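Local coordinates for protein exopolygalacturonate lyase (Vibrio vulnificus, PDB 5A29) that probably cleaves pectate chains by beta-elimination, as a manganese-binding member of polysaccharide lyase family 2, at residues 190-195 and 227-232. Residues are numbered along the deposited sequence; the frame is centred on the assembly and turned at random.
Sequences SLDMGR and ETKGLT. With EDO (1,2-ethanediol), chain G.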
ATOM      1  N   SER A 190     -14.343  -9.543  18.095  1.00 26.16           N
ATOM      2  CA  SER A 190     -14.624  -9.764  16.663  1.00 24.72           C
ATOM      3  C   SER A 190     -13.533  -9.149  15.787  1.00 25.76           C
ATOM      4  O   SER A 190     -13.473  -9.444  14.582  1.00 25.20           O
ATOM      5  CB  SER A 190     -15.962  -9.099  16.335  1.00 22.94           C
ATOM      6  OG  SER A 190     -15.831  -7.714  16.478  1.00 27.21           O
ATOM      7  N   LEU A 191     -12.772  -8.220  16.381  1.00 23.90           N
ATOM      8  CA  LEU A 191     -11.704  -7.444  15.672  1.00 25.13           C
ATOM      9  C   LEU A 191     -12.278  -6.657  14.505  1.00 26.73           C
ATOM     10  O   LEU A 191     -11.584  -6.388  13.506  1.00 24.83           O
ATOM     11  CB  LEU A 191     -10.518  -8.362  15.267  1.00 25.80           C
ATOM     12  CG  LEU A 191      -9.406  -8.510  16.320  1.00 30.51           C
ATOM     13  CD1 LEU A 191      -8.715  -7.187  16.572  1.00 30.60           C
ATOM     14  CD2 LEU A 191     -10.017  -8.975  17.655  1.00 33.05           C
ATOM     15  N   ASP A 192     -13.537  -6.230  14.655  1.00 24.26           N
ATOM     16  CA  ASP A 192     -14.076  -5.213  13.784  1.00 26.45           C
ATOM     17  C   ASP A 192     -13.179  -3.982  13.903  1.00 21.70           C
ATOM     18  O   ASP A 192     -12.853  -3.594  15.004  1.00 23.50           O
ATOM     19  CB  ASP A 192     -15.519  -4.877  14.201  1.00 29.08           C
ATOM     20  CG  ASP A 192     -16.505  -5.897  13.645  1.00 30.81           C
ATOM     21  OD1 ASP A 192     -16.235  -6.439  12.547  1.00 29.43           O
ATOM     22  OD2 ASP A 192     -17.502  -6.224  14.332  1.00 33.64           O
ATOM     23  N   MET A 193     -12.758  -3.408  12.765  1.00 19.95           N
ATOM     24  CA  MET A 193     -11.840  -2.233  12.741  1.00 23.10           C
ATOM     25  C   MET A 193     -12.543  -1.085  12.075  1.00 23.54           C
ATOM     26  O   MET A 193     -13.040  -1.255  10.965  1.00 25.56           O
ATOM     27  CB  MET A 193     -10.604  -2.590  11.867  1.00 22.28           C
ATOM     28  CG  MET A 193      -9.850  -3.712  12.596  1.00 26.32           C
ATOM     29  SD  MET A 193      -8.549  -4.512  11.584  1.00 32.14           S
ATOM     30  CE  MET A 193      -9.448  -5.659  10.546  1.00 24.24           C
ATOM     31  N   GLY A 194     -12.606   0.051  12.760  1.00 22.65           N
ATOM     32  CA  GLY A 194     -13.242   1.246  12.201  1.00 23.55           C
ATOM     33  C   GLY A 194     -12.175   1.900  11.307  1.00 23.98           C
ATOM     34  O   GLY A 194     -10.987   1.740  11.533  1.00 25.87           O
ATOM     35  N   ARG A 195     -12.611   2.589  10.277  1.00 25.90           N
ATOM     36  CA  ARG A 195     -11.703   3.339   9.393  1.00 25.72           C
ATOM     37  C   ARG A 195     -11.461   4.728   9.943  1.00 27.07           C
ATOM     38  O   ARG A 195     -10.473   5.354   9.629  1.00 27.62           O
ATOM     39  CB  ARG A 195     -12.384   3.489   8.022  1.00 24.36           C
ATOM     40  CG  ARG A 195     -11.430   4.018   6.936  1.00 27.54           C
ATOM     41  CD  ARG A 195     -10.272   3.036   6.685  1.00 23.51           C
ATOM     42  NE  ARG A 195     -10.772   1.773   6.102  1.00 24.68           N
ATOM     43  CZ  ARG A 195      -9.955   0.815   5.637  1.00 24.49           C
ATOM     44  NH1 ARG A 195      -8.614   1.014   5.673  1.00 22.20           N
ATOM     45  NH2 ARG A 195     -10.467  -0.265   5.069  1.00 22.29           N
ATOM     46  N   GLU A 227     -20.797 -13.781  11.291  1.00 23.70           N
ATOM     47  CA  GLU A 227     -21.391 -12.463  11.116  1.00 24.40           C
ATOM     48  C   GLU A 227     -21.135 -11.583  12.289  1.00 27.12           C
ATOM     49  O   GLU A 227     -21.458 -11.955  13.414  1.00 26.23           O
ATOM     50  CB  GLU A 227     -22.902 -12.547  10.879  1.00 28.97           C
ATOM     51  CG  GLU A 227     -23.185 -13.309   9.593  1.00 35.30           C
ATOM     52  CD  GLU A 227     -24.681 -13.565   9.413  1.00 46.44           C
ATOM     53  OE1 GLU A 227     -25.500 -13.000  10.184  1.00 40.88           O
ATOM     54  OE2 GLU A 227     -25.026 -14.339   8.506  1.00 47.50           O
ATOM     55  N   THR A 228     -20.567 -10.406  12.048  1.00 19.57           N
ATOM     56  CA  THR A 228     -20.306  -9.433  13.091  1.00 22.15           C
ATOM     57  C   THR A 228     -20.665  -8.129  12.401  1.00 23.69           C
ATOM     58  O   THR A 228     -21.683  -8.087  11.698  1.00 25.30           O
ATOM     59  CB  THR A 228     -18.828  -9.436  13.495  1.00 26.47           C
ATOM     60  OG1 THR A 228     -18.038  -9.104  12.323  1.00 25.14           O
ATOM     61  CG2 THR A 228     -18.413 -10.842  13.994  1.00 26.87           C
ATOM     62  N   LYS A 229     -19.940  -7.042  12.645  1.00 23.80           N
ATOM     63  CA  LYS A 229     -20.106  -5.885  11.738  1.00 24.68           C
ATOM     64  C   LYS A 229     -19.426  -6.092  10.367  1.00 26.54           C
ATOM     65  O   LYS A 229     -19.584  -5.266   9.466  1.00 24.94           O
ATOM     66  CB  LYS A 229     -19.597  -4.606  12.349  1.00 24.55           C
ATOM     67  CG  LYS A 229     -20.524  -4.006  13.404  1.00 32.40           C
ATOM     68  CD  LYS A 229     -19.834  -2.906  14.183  1.00 34.42           C
ATOM     69  CE  LYS A 229     -20.028  -1.578  13.462  1.00 38.27           C
ATOM     70  NZ  LYS A 229     -19.314  -0.388  14.030  1.00 43.82           N
ATOM     71  N   GLY A 230     -18.602  -7.135  10.263  1.00 23.91           N
ATOM     72  CA  GLY A 230     -17.940  -7.522   9.014  1.00 24.64           C
ATOM     73  C   GLY A 230     -16.780  -6.550   8.668  1.00 27.93           C
ATOM     74  O   GLY A 230     -16.406  -6.446   7.506  1.00 27.31           O
ATOM     75  N   LEU A 231     -16.255  -5.807   9.645  1.00 20.62           N
ATOM     76  CA  LEU A 231     -15.238  -4.770   9.344  1.00 21.73           C
ATOM     77  C   LEU A 231     -13.806  -5.341   9.473  1.00 19.80           C
ATOM     78  O   LEU A 231     -13.053  -4.928  10.335  1.00 18.82           O
ATOM     79  CB  LEU A 231     -15.444  -3.544  10.216  1.00 21.74           C
ATOM     80  CG  LEU A 231     -16.870  -2.930  10.105  1.00 27.58           C
ATOM     81  CD1 LEU A 231     -17.077  -1.763  11.094  1.00 28.49           C
ATOM     82  CD2 LEU A 231     -17.094  -2.481   8.640  1.00 31.47           C
ATOM     83  N   THR A 232     -13.502  -6.353   8.689  1.00 15.66           N
ATOM     84  CA  THR A 232     -12.235  -7.041   8.867  1.00 18.92           C
ATOM     85  C   THR A 232     -11.482  -7.092   7.508  1.00 17.36           C
ATOM     86  O   THR A 232     -10.683  -7.978   7.264  1.00 17.00           O
ATOM     87  CB  THR A 232     -12.438  -8.492   9.417  1.00 20.79           C
ATOM     88  OG1 THR A 232     -13.405  -9.160   8.598  1.00 21.15           O
ATOM     89  CG2 THR A 232     -13.044  -8.417  10.863  1.00 20.98           C
TER
HETATM   90  C1  EDO G1571     -15.882   4.184  11.411  1.00 45.49           C
HETATM   91  O1  EDO G1571     -14.693   4.212  12.233  1.00 44.49           O
HETATM   92  C2  EDO G1571     -15.609   3.798   9.950  1.00 44.07           C
HETATM   93  O2  EDO G1571     -15.573   2.354   9.729  1.00 39.79           O
HETATM   94  O   HOH W   1     -15.448  -8.845  12.706  1.00 26.55           O
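Ser-190 lays its CB against the methyl of Thr-228, CB to CG2 3.8 Å. Serine suits the place because its short hydroxyl can turn back onto the backbone: OG lies between the backbone N and the carbonyl carbon (chi1 66°), where it accepts the N-H of Asp-192 in an ST turn. Leu-191 turns its side chain from the contact to helix 259-272, and its carbonyl O meets the CG2 of Thr-232. Asp-192 carries most of the polar contact, and aspartate suits it because a short carboxylate offers two acceptors to two backbone N-H groups. OD2 takes Lys-229 N on its syn side, tilted 31° out of the carboxylate plane, while Leu-231 N reaches OD1 from above that plane at 3.0 Å. A water donates to the carbonyl O of Ser-190 and accepts from Thr-228 OG1. Segment 227-232 leaves its strand through a second ST turn, in which Thr-228 OG1 accepts from Gly-230 N, 2.9 Å away; glycine suits the positive phi there. Leu-231 then centres an inverse gamma turn and touches a bound tartrate, so the contact joins a residue of the tartrate pocket to the segment that runs directly into the manganese ligand His-196. Met-193 N donates to Leu-231 O at 2.9 Å, in the carbonyl plane. The flexible thioether chain, bent at chi3 (-80°), brings CE to 3.5 Å from Thr-232 CA; the side chain also packs on Leu-240 and Tyr-270.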